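Local coordinates for 2,3-bisphosphoglycerate-independent phosphoglycerate mutase (Pyrococcus horikoshii, PDB 2ZKT), which probably catalyses the interconversion of 2-phosphoglycerate and 3-phosphoglycerate, a step of glycolysis, as a metal-dependent mutase that needs no 2,3-bisphosphoglycerate, at residues 21-25 and 26-30; 266-269 and 270-274; 276-280 and 281-285. All coordinates share one frame; numbering follows the deposited sequence.

Overall arrangement
All three contacts are local and lie within the metalloenzyme part of the chain, which belongs to the alkaline phosphatase superfamily. Contacts 2 and 3, centres 8 Å apart, lie on the connection from strand 265-267, at one margin of the large mixed sheet, to helix 280-291. They meet through probable hydrogen bonds from Asn279 N to Gly271 O (3.0 Å) and between Thr273 OG1 and Thr278 OG1 (3.0 Å), and through packing of Ala272 CB on Lys283 CE (3.5 Å). Contact 1 stands apart, ahead of helix 28-31; its nearest atoms are about 12 Å from contact 3 and about 17 Å from contact 2. The side chain of Lys283 is about 12 Å from a bound zinc ion.

Contact 1. Residues 21-25 and 26-30; sequences KELNG and LTPLE
Leu23 and Leu26 stand at the two ends of a type I' beta turn and meet side by side at their bases, CB to CB at 4.5 Å, while their branched ends serve different neighbours. Leu26 lays CB and CG against the carbonyl oxygen of Leu23, with CG 3.3 Å from Leu23 O, and its CD2 branch turns back over the Gly25 carbonyl group. CG of Leu26, turned beside its own backbone N (chi1 -53°), runs along the hydrogen bond that closes the turn, Leu26 N to Leu23 O at 3.2 Å. Asn24 and Gly25 form the corner with positive phi angles, and a side chain on Gly25 would run into the carbonyl oxygen of Asn24.

Leu23 uses its CD1 methyl instead, which reaches the start of the helix and lies 3.8 Å from Pro28 N, with Pro28 CG a little farther off. Beyond the turn, Thr27 and Glu30 form a capping box: Glu30 N gives to Thr27 OG1 at 3.2 Å, and Thr27 N to Glu30 OE1 at 2.9 Å. Thr27 N meets OE1 on its anti side, 24° out of the carboxylate plane. Replacing Leu26 by alanine would remove CG and both methyls, and would probably lose the packing of CG on Leu23 O and of CD2 beside the Gly25 carbonyl.

The polar ends have further partners: Arg381 pairs with Glu30 OE1 and also binds Gly25 O, while Glu380 bonds to Thr27 OG1. The capped helix is thus tied to helix 380-383, whereas Pro28 and Leu29 pack on Lys316 and Ile320 of helix 313-331.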
ATOM      1  N   LYS B  21       8.441 -12.982  -1.490  1.00 50.88           N
ATOM      2  CA  LYS B  21       9.805 -12.547  -1.789  1.00 52.90           C
ATOM      3  C   LYS B  21       9.852 -11.299  -2.676  1.00 51.85           C
ATOM      4  O   LYS B  21      10.625 -10.367  -2.404  1.00 50.58           O
ATOM      5  CB  LYS B  21      10.596 -13.692  -2.445  1.00 52.53           C
ATOM      6  CG  LYS B  21      12.084 -13.398  -2.601  1.00 56.57           C
ATOM      7  CD  LYS B  21      12.859 -14.632  -3.058  1.00 57.85           C
ATOM      8  CE  LYS B  21      14.351 -14.335  -3.231  1.00 65.68           C
ATOM      9  NZ  LYS B  21      14.629 -13.446  -4.404  1.00 69.37           N
ATOM     10  N   GLU B  22       9.019 -11.262  -3.720  1.00 52.44           N
ATOM     11  CA  GLU B  22       9.011 -10.106  -4.615  1.00 53.49           C
ATOM     12  C   GLU B  22       8.488  -8.844  -3.916  1.00 50.81           C
ATOM     13  O   GLU B  22       8.583  -7.733  -4.453  1.00 50.41           O
ATOM     14  CB  GLU B  22       8.203 -10.409  -5.896  1.00 53.14           C
ATOM     15  CG  GLU B  22       6.698 -10.548  -5.728  1.00 59.95           C
ATOM     16  CD  GLU B  22       6.004 -11.027  -7.009  1.00 60.67           C
ATOM     17  OE1 GLU B  22       6.239 -12.191  -7.419  1.00 67.54           O
ATOM     18  OE2 GLU B  22       5.225 -10.245  -7.606  1.00 69.70           O
ATOM     19  N   LEU B  23       7.938  -9.008  -2.711  1.00 48.27           N
ATOM     20  CA  LEU B  23       7.450  -7.854  -1.962  1.00 46.63           C
ATOM     21  C   LEU B  23       8.369  -7.605  -0.766  1.00 47.20           C
ATOM     22  O   LEU B  23       7.944  -7.060   0.257  1.00 48.54           O
ATOM     23  CB  LEU B  23       6.016  -8.077  -1.478  1.00 45.32           C
ATOM     24  CG  LEU B  23       4.978  -8.424  -2.555  1.00 45.62           C
ATOM     25  CD1 LEU B  23       3.607  -8.546  -1.885  1.00 39.53           C
ATOM     26  CD2 LEU B  23       4.955  -7.359  -3.654  1.00 39.24           C
ATOM     27  N   ASN B  24       9.632  -8.026  -0.901  1.00 46.12           N
ATOM     28  CA  ASN B  24      10.639  -7.835   0.147  1.00 46.04           C
ATOM     29  C   ASN B  24      10.277  -8.575   1.440  1.00 45.07           C
ATOM     30  O   ASN B  24      10.556  -8.089   2.536  1.00 44.52           O
ATOM     31  CB  ASN B  24      10.817  -6.330   0.449  1.00 46.85           C
ATOM     32  CG  ASN B  24      10.966  -5.488  -0.821  1.00 51.17           C
ATOM     33  OD1 ASN B  24      11.848  -5.738  -1.645  1.00 53.04           O
ATOM     34  ND2 ASN B  24      10.099  -4.484  -0.979  1.00 54.38           N
ATOM     35  N   GLY B  25       9.647  -9.743   1.306  1.00 43.46           N
ATOM     36  CA  GLY B  25       9.282 -10.522   2.481  1.00 41.38           C
ATOM     37  C   GLY B  25       8.009 -10.078   3.180  1.00 40.59           C
ATOM     38  O   GLY B  25       7.711 -10.547   4.277  1.00 43.25           O
ATOM     39  N   LEU B  26       7.259  -9.163   2.560  1.00 39.91           N
ATOM     40  CA  LEU B  26       6.016  -8.688   3.142  1.00 38.03           C
ATOM     41  C   LEU B  26       4.861  -9.412   2.484  1.00 38.63           C
ATOM     42  O   LEU B  26       5.020 -10.067   1.438  1.00 38.73           O
ATOM     43  CB  LEU B  26       5.838  -7.179   2.920  1.00 36.79           C
ATOM     44  CG  LEU B  26       6.978  -6.229   3.348  1.00 40.66           C
ATOM     45  CD1 LEU B  26       6.509  -4.793   3.179  1.00 36.08           C
ATOM     46  CD2 LEU B  26       7.389  -6.492   4.804  1.00 37.54           C
ATOM     47  N   THR B  27       3.693  -9.324   3.117  1.00 38.07           N
ATOM     48  CA  THR B  27       2.496  -9.921   2.557  1.00 40.32           C
ATOM     49  C   THR B  27       1.858  -8.793   1.747  1.00 40.61           C
ATOM     50  O   THR B  27       2.184  -7.617   1.949  1.00 42.63           O
ATOM     51  CB  THR B  27       1.509 -10.332   3.645  1.00 39.42           C
ATOM     52  OG1 THR B  27       1.113  -9.163   4.379  1.00 40.80           O
ATOM     53  CG2 THR B  27       2.148 -11.366   4.592  1.00 32.07           C
ATOM     54  N   PRO B  28       0.954  -9.136   0.811  1.00 40.01           N
ATOM     55  CA  PRO B  28       0.281  -8.118  -0.011  1.00 39.28           C
ATOM     56  C   PRO B  28      -0.344  -7.014   0.852  1.00 39.82           C
ATOM     57  O   PRO B  28      -0.293  -5.836   0.500  1.00 40.91           O
ATOM     58  CB  PRO B  28      -0.775  -8.935  -0.765  1.00 38.94           C
ATOM     59  CG  PRO B  28      -0.044 -10.232  -1.002  1.00 38.25           C
ATOM     60  CD  PRO B  28       0.611 -10.498   0.348  1.00 39.12           C
ATOM     61  N   LEU B  29      -0.929  -7.404   1.982  1.00 37.11           N
ATOM     62  CA  LEU B  29      -1.565  -6.446   2.880  1.00 36.12           C
ATOM     63  C   LEU B  29      -0.561  -5.489   3.502  1.00 38.00           C
ATOM     64  O   LEU B  29      -0.850  -4.305   3.657  1.00 35.90           O
ATOM     65  CB  LEU B  29      -2.326  -7.168   4.011  1.00 36.64           C
ATOM     66  CG  LEU B  29      -2.809  -6.242   5.157  1.00 37.08           C
ATOM     67  CD1 LEU B  29      -3.613  -5.063   4.605  1.00 32.48           C
ATOM     68  CD2 LEU B  29      -3.658  -7.058   6.134  1.00 34.45           C
ATOM     69  N   GLU B  30       0.619  -5.997   3.850  1.00 38.57           N
ATOM     70  CA  GLU B  30       1.636  -5.153   4.465  1.00 40.10           C
ATOM     71  C   GLU B  30       2.242  -4.220   3.415  1.00 42.77           C
ATOM     72  O   GLU B  30       2.340  -3.004   3.628  1.00 42.21           O
ATOM     73  CB  GLU B  30       2.722  -6.028   5.124  1.00 38.19           C
ATOM     74  CG  GLU B  30       2.201  -6.837   6.312  1.00 39.45           C
ATOM     75  CD  GLU B  30       3.142  -7.964   6.738  1.00 39.89           C
ATOM     76  OE1 GLU B  30       3.864  -8.508   5.860  1.00 38.41           O
ATOM     77  OE2 GLU B  30       3.147  -8.323   7.949  1.00 39.70           O
TER

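Contact 2. Residues 266-269 and 270-274; sequences VYTP and EGATG
The first torsion of Thr268 (chi1 -49°) turns its two branches to different tasks: CG2, opposite the backbone N, reaches forward to Ala272, while OG1, beside that N, bonds to the carbonyl oxygen of Ile250. The methyl CG2 comes within 3.7 Å of Ala272 O and lies 4.2 Å from Ala272 CB. On the backbone, Glu270 and Gly271 fill the second and third positions of a type II beta turn from Pro269 to Ala272, Gly271 with a positive phi. The turn swings the chain round until Ala272 faces the residues it has just left.

Ala272 points its CB at the proline, and the methyl rests against the CG-CD edge of the Pro269 ring, 4.0 Å from CG. The same methyl is 3.6 Å from Pro269 O. That oxygen accepts the hydrogen bond that closes the turn, from Ala272 N at 3.2 Å, with a nearly straight N-H...O angle of 164°. At the outer corner, the CA-CB bond of Glu270 leads away from Pro269. Gly271 follows at a place where any CB would collide with the carbonyl oxygen of Glu270.

Around the turn, Pro269 also packs on Val249 of strand 246-249 and on Lys286 of helix 280-291, and Ala272 touches Ala251 and Lys283. Just past the end of strand 265-267, the turn begins the connection to helix 280-291. With a single backbone bond closing it and modest apolar contact from the proline ring, the alanine and the threonine methyl, its shape probably rests mainly on backbone geometry, the turn and its glycine, while the carboxylate of Glu270 sits at an exposed corner and takes no part in the apolar contact.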
ATOM      1  N   VAL B 266     -29.984  -8.636   2.262  1.00 55.90           N
ATOM      2  CA  VAL B 266     -28.890  -8.420   1.321  1.00 56.92           C
ATOM      3  C   VAL B 266     -29.151  -7.429   0.184  1.00 56.84           C
ATOM      4  O   VAL B 266     -30.217  -7.425  -0.436  1.00 57.57           O
ATOM      5  CB  VAL B 266     -28.412  -9.778   0.737  1.00 56.67           C
ATOM      6  CG1 VAL B 266     -27.300  -9.560  -0.286  1.00 57.31           C
ATOM      7  CG2 VAL B 266     -27.907 -10.666   1.876  1.00 57.50           C
ATOM      8  N   TYR B 267     -28.150  -6.583  -0.069  1.00 57.52           N
ATOM      9  CA  TYR B 267     -28.204  -5.570  -1.117  1.00 56.83           C
ATOM     10  C   TYR B 267     -26.999  -5.728  -2.031  1.00 57.72           C
ATOM     11  O   TYR B 267     -25.904  -6.077  -1.578  1.00 56.99           O
ATOM     12  CB  TYR B 267     -28.162  -4.162  -0.515  1.00 55.37           C
ATOM     13  CG  TYR B 267     -29.371  -3.809   0.321  1.00 55.02           C
ATOM     14  CD1 TYR B 267     -29.426  -4.146   1.677  1.00 51.22           C
ATOM     15  CD2 TYR B 267     -30.461  -3.135  -0.237  1.00 57.19           C
ATOM     16  CE1 TYR B 267     -30.531  -3.823   2.456  1.00 53.71           C
ATOM     17  CE2 TYR B 267     -31.583  -2.804   0.538  1.00 54.40           C
ATOM     18  CZ  TYR B 267     -31.610  -3.149   1.886  1.00 53.46           C
ATOM     19  OH  TYR B 267     -32.709  -2.827   2.664  1.00 53.27           O
ATOM     20  N   THR B 268     -27.215  -5.469  -3.318  1.00 58.53           N
ATOM     21  CA  THR B 268     -26.157  -5.536  -4.319  1.00 59.24           C
ATOM     22  C   THR B 268     -26.323  -4.257  -5.138  1.00 61.25           C
ATOM     23  O   THR B 268     -27.092  -4.217  -6.098  1.00 60.83           O
ATOM     24  CB  THR B 268     -26.326  -6.753  -5.243  1.00 59.08           C
ATOM     25  OG1 THR B 268     -26.544  -7.938  -4.454  1.00 57.70           O
ATOM     26  CG2 THR B 268     -25.078  -6.938  -6.106  1.00 57.89           C
ATOM     27  N   PRO B 269     -25.610  -3.184  -4.754  1.00 63.23           N
ATOM     28  CA  PRO B 269     -25.712  -1.911  -5.476  1.00 64.14           C
ATOM     29  C   PRO B 269     -25.241  -2.001  -6.928  1.00 66.06           C
ATOM     30  O   PRO B 269     -24.545  -2.949  -7.314  1.00 66.58           O
ATOM     31  CB  PRO B 269     -24.843  -0.975  -4.632  1.00 64.05           C
ATOM     32  CG  PRO B 269     -23.761  -1.891  -4.160  1.00 64.17           C
ATOM     33  CD  PRO B 269     -24.545  -3.119  -3.730  1.00 63.34           C
ATOM     34  N   GLU B 270     -25.638  -1.006  -7.728  1.00 66.45           N
ATOM     35  CA  GLU B 270     -25.270  -0.943  -9.141  1.00 67.01           C
ATOM     36  C   GLU B 270     -23.746  -0.920  -9.300  1.00 66.60           C
ATOM     37  O   GLU B 270     -23.073  -0.047  -8.743  1.00 66.99           O
ATOM     38  CB  GLU B 270     -25.864   0.321  -9.780  1.00 68.16           C
ATOM     39  CG  GLU B 270     -27.390   0.370  -9.797  1.00 72.71           C
ATOM     40  CD  GLU B 270     -28.004  -0.662 -10.735  1.00 79.46           C
ATOM     41  OE1 GLU B 270     -27.661  -0.651 -11.941  1.00 83.20           O
ATOM     42  OE2 GLU B 270     -28.832  -1.481 -10.269  1.00 82.38           O
ATOM     43  N   GLY B 271     -23.206  -1.880 -10.054  1.00 65.14           N
ATOM     44  CA  GLY B 271     -21.765  -1.922 -10.271  1.00 65.19           C
ATOM     45  C   GLY B 271     -21.008  -3.015  -9.523  1.00 64.80           C
ATOM     46  O   GLY B 271     -19.907  -3.405  -9.935  1.00 64.83           O
ATOM     47  N   ALA B 272     -21.593  -3.514  -8.431  1.00 64.29           N
ATOM     48  CA  ALA B 272     -20.960  -4.561  -7.626  1.00 63.24           C
ATOM     49  C   ALA B 272     -21.101  -5.927  -8.311  1.00 62.48           C
ATOM     50  O   ALA B 272     -22.199  -6.481  -8.399  1.00 63.33           O
ATOM     51  CB  ALA B 272     -21.588  -4.591  -6.224  1.00 62.22           C
ATOM     52  N   THR B 273     -19.976  -6.471  -8.776  1.00 62.09           N
ATOM     53  CA  THR B 273     -19.981  -7.759  -9.499  1.00 62.47           C
ATOM     54  C   THR B 273     -19.209  -8.878  -8.772  1.00 62.15           C
ATOM     55  O   THR B 273     -19.259 -10.047  -9.145  1.00 61.52           O
ATOM     56  CB  THR B 273     -19.382  -7.580 -10.903  1.00 62.83           C
ATOM     57  OG1 THR B 273     -18.013  -7.159 -10.794  1.00 62.05           O
ATOM     58  CG2 THR B 273     -20.175  -6.534 -11.695  1.00 62.11           C
ATOM     59  N   GLY B 274     -18.436  -8.486  -7.744  1.00 62.01           N
ATOM     60  CA  GLY B 274     -17.622  -9.483  -7.045  1.00 62.32           C
ATOM     61  C   GLY B 274     -16.399  -9.890  -7.880  1.00 62.83           C
ATOM     62  O   GLY B 274     -15.774 -10.929  -7.681  1.00 63.40           O
TER

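Contact 3. Residues 276-280 and 281-285; sequences YNTNE and MAKAK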
ATOM      1  N   TYR B 276     -12.885  -8.186 -10.440  1.00 61.76           N
ATOM      2  CA  TYR B 276     -11.939  -7.076 -10.577  1.00 62.04           C
ATOM      3  C   TYR B 276     -12.555  -5.761 -11.063  1.00 61.82           C
ATOM      4  O   TYR B 276     -12.061  -4.681 -10.716  1.00 60.55           O
ATOM      5  CB  TYR B 276     -10.785  -7.465 -11.516  1.00 62.56           C
ATOM      6  CG  TYR B 276     -10.016  -8.699 -11.079  1.00 63.25           C
ATOM      7  CD1 TYR B 276      -9.559  -8.834  -9.761  1.00 60.78           C
ATOM      8  CD2 TYR B 276      -9.722  -9.723 -11.989  1.00 65.03           C
ATOM      9  CE1 TYR B 276      -8.824  -9.959  -9.362  1.00 63.24           C
ATOM     10  CE2 TYR B 276      -8.987 -10.853 -11.602  1.00 66.10           C
ATOM     11  CZ  TYR B 276      -8.539 -10.965 -10.286  1.00 65.51           C
ATOM     12  OH  TYR B 276      -7.797 -12.069  -9.909  1.00 65.32           O
ATOM     13  N   ASN B 277     -13.627  -5.848 -11.854  1.00 62.52           N
ATOM     14  CA  ASN B 277     -14.270  -4.642 -12.393  1.00 63.11           C
ATOM     15  C   ASN B 277     -15.388  -4.073 -11.491  1.00 61.91           C
ATOM     16  O   ASN B 277     -16.148  -3.186 -11.876  1.00 61.20           O
ATOM     17  CB  ASN B 277     -14.809  -4.948 -13.800  1.00 64.63           C
ATOM     18  CG  ASN B 277     -15.865  -6.034 -13.754  1.00 69.49           C
ATOM     19  OD1 ASN B 277     -15.566  -7.224 -13.782  1.00 77.29           O
ATOM     20  ND2 ASN B 277     -17.133  -5.606 -13.589  1.00 71.82           N
ATOM     21  N   THR B 278     -15.476  -4.627 -10.269  1.00 61.37           N
ATOM     22  CA  THR B 278     -16.490  -4.184  -9.306  1.00 60.78           C
ATOM     23  C   THR B 278     -16.387  -2.680  -8.988  1.00 59.31           C
ATOM     24  O   THR B 278     -15.337  -2.063  -9.093  1.00 58.02           O
ATOM     25  CB  THR B 278     -16.283  -4.987  -8.013  1.00 60.47           C
ATOM     26  OG1 THR B 278     -16.527  -6.368  -8.277  1.00 66.21           O
ATOM     27  CG2 THR B 278     -17.248  -4.504  -6.924  1.00 61.49           C
ATOM     28  N   ASN B 279     -17.540  -2.090  -8.596  1.00 59.08           N
ATOM     29  CA  ASN B 279     -17.529  -0.713  -8.086  1.00 59.04           C
ATOM     30  C   ASN B 279     -17.506  -0.702  -6.548  1.00 58.37           C
ATOM     31  O   ASN B 279     -18.535  -0.753  -5.878  1.00 58.63           O
ATOM     32  CB  ASN B 279     -18.792  -0.002  -8.590  1.00 59.64           C
ATOM     33  CG  ASN B 279     -18.609   1.500  -8.536  1.00 62.02           C
ATOM     34  OD1 ASN B 279     -18.243   2.071  -7.510  1.00 64.76           O
ATOM     35  ND2 ASN B 279     -18.960   2.161  -9.652  1.00 64.24           N
ATOM     36  N   GLU B 280     -16.304  -0.659  -5.963  1.00 57.97           N
ATOM     37  CA  GLU B 280     -16.147  -0.668  -4.508  1.00 57.65           C
ATOM     38  C   GLU B 280     -16.677   0.620  -3.855  1.00 56.72           C
ATOM     39  O   GLU B 280     -17.203   0.614  -2.745  1.00 57.74           O
ATOM     40  CB  GLU B 280     -14.660  -0.885  -4.153  1.00 57.76           C
ATOM     41  CG  GLU B 280     -13.743   0.250  -4.630  1.00 59.89           C
ATOM     42  CD  GLU B 280     -13.122  -0.105  -5.969  1.00 61.29           C
ATOM     43  OE1 GLU B 280     -13.587  -1.036  -6.611  1.00 61.96           O
ATOM     44  OE2 GLU B 280     -12.187   0.575  -6.380  1.00 61.06           O
ATOM     45  N   MET B 281     -16.476   1.755  -4.561  1.00 55.77           N
ATOM     46  CA  MET B 281     -16.971   3.011  -4.017  1.00 54.73           C
ATOM     47  C   MET B 281     -18.506   3.009  -3.958  1.00 53.22           C
ATOM     48  O   MET B 281     -19.137   3.749  -3.207  1.00 53.03           O
ATOM     49  CB  MET B 281     -16.470   4.173  -4.896  1.00 54.38           C
ATOM     50  CG  MET B 281     -14.937   4.309  -4.916  1.00 58.28           C
ATOM     51  SD  MET B 281     -14.206   4.383  -3.263  1.00 63.08           S
ATOM     52  CE  MET B 281     -13.929   6.163  -3.156  1.00 63.12           C
ATOM     53  N   ALA B 282     -19.096   2.164  -4.833  1.00 52.19           N
ATOM     54  CA  ALA B 282     -20.546   2.009  -4.828  1.00 51.90           C
ATOM     55  C   ALA B 282     -21.008   1.208  -3.614  1.00 52.18           C
ATOM     56  O   ALA B 282     -22.064   1.442  -3.045  1.00 53.09           O
ATOM     57  CB  ALA B 282     -20.965   1.297  -6.114  1.00 51.57           C
ATOM     58  N   LYS B 283     -20.176   0.246  -3.216  1.00 51.20           N
ATOM     59  CA  LYS B 283     -20.477  -0.583  -2.050  1.00 51.24           C
ATOM     60  C   LYS B 283     -20.392   0.269  -0.783  1.00 49.21           C
ATOM     61  O   LYS B 283     -21.228   0.152   0.125  1.00 46.34           O
ATOM     62  CB  LYS B 283     -19.491  -1.755  -1.970  1.00 51.24           C
ATOM     63  CG  LYS B 283     -19.814  -2.883  -2.939  1.00 55.45           C
ATOM     64  CD  LYS B 283     -18.751  -3.970  -2.893  1.00 59.44           C
ATOM     65  CE  LYS B 283     -19.134  -5.117  -3.801  1.00 62.72           C
ATOM     66  NZ  LYS B 283     -18.012  -6.076  -3.975  1.00 61.88           N
ATOM     67  N   ALA B 284     -19.378   1.136  -0.743  1.00 48.58           N
ATOM     68  CA  ALA B 284     -19.171   2.017   0.402  1.00 49.57           C
ATOM     69  C   ALA B 284     -20.327   3.002   0.489  1.00 50.52           C
ATOM     70  O   ALA B 284     -20.887   3.229   1.566  1.00 50.55           O
ATOM     71  CB  ALA B 284     -17.851   2.767   0.254  1.00 48.33           C
ATOM     72  N   LYS B 285     -20.679   3.586  -0.657  1.00 51.25           N
ATOM     73  CA  LYS B 285     -21.771   4.551  -0.729  1.00 51.30           C
ATOM     74  C   LYS B 285     -23.022   3.911  -0.112  1.00 49.88           C
ATOM     75  O   LYS B 285     -23.675   4.505   0.761  1.00 48.48           O
ATOM     76  CB  LYS B 285     -22.012   4.942  -2.198  1.00 52.45           C
ATOM     77  CG  LYS B 285     -22.931   6.144  -2.418  1.00 58.35           C
ATOM     78  CD  LYS B 285     -24.408   5.762  -2.328  1.00 63.61           C
ATOM     79  CE  LYS B 285     -25.316   6.922  -2.749  1.00 66.52           C
ATOM     80  NZ  LYS B 285     -25.182   8.108  -1.849  1.00 68.43           N
TER
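The carbonyl oxygen of Asn279 receives two backbone N-H groups of the helix that follows, Lys283 N at 3.3 Å and, more weakly, Ala282 N at 3.1 Å. Asn279 is the N-cap of helix 280-291, and its side chain adds a weak capping bond: Ala282 N also gives to OD1 at 2.8 Å, bent to 127°, so this one N-H is divided between the two oxygens of the cap residue. With CG opposite the backbone N (chi1 -160°), the carboxamide is carried along the first turn, where OD1 also lies 3.2 Å from Ala282 CB. The methyl of Ala282 thus sits against the amide while its N-H is held.

One residue on, Glu280 O accepts a regular helical bond from Ala284 N (3.0 Å, 158°) and a weak, bent one from Lys283 N. In the Glu280 side chain, chi1 sets CG between the backbone N and the carbonyl carbon, 3.1 Å from Met281 N, and a bend at chi2 then turns the carboxylate, which leaves the helix end to form a salt bridge with Arg322 of helix 313-331. Ala284 packs on that same helix, through Met326, Tyr329 and Ile330.

Thr278, just ahead of the cap, has its hydroxyl hydrogen-bonded to the carbonyl oxygen of Glu275. Its other branch meets the extended chain of Lys283, which runs back past the start of the helix to a weak bond with His300 O. The two side chains cross at about a right angle, and Thr278 CG2 lies 3.4 Å from Lys283 NZ.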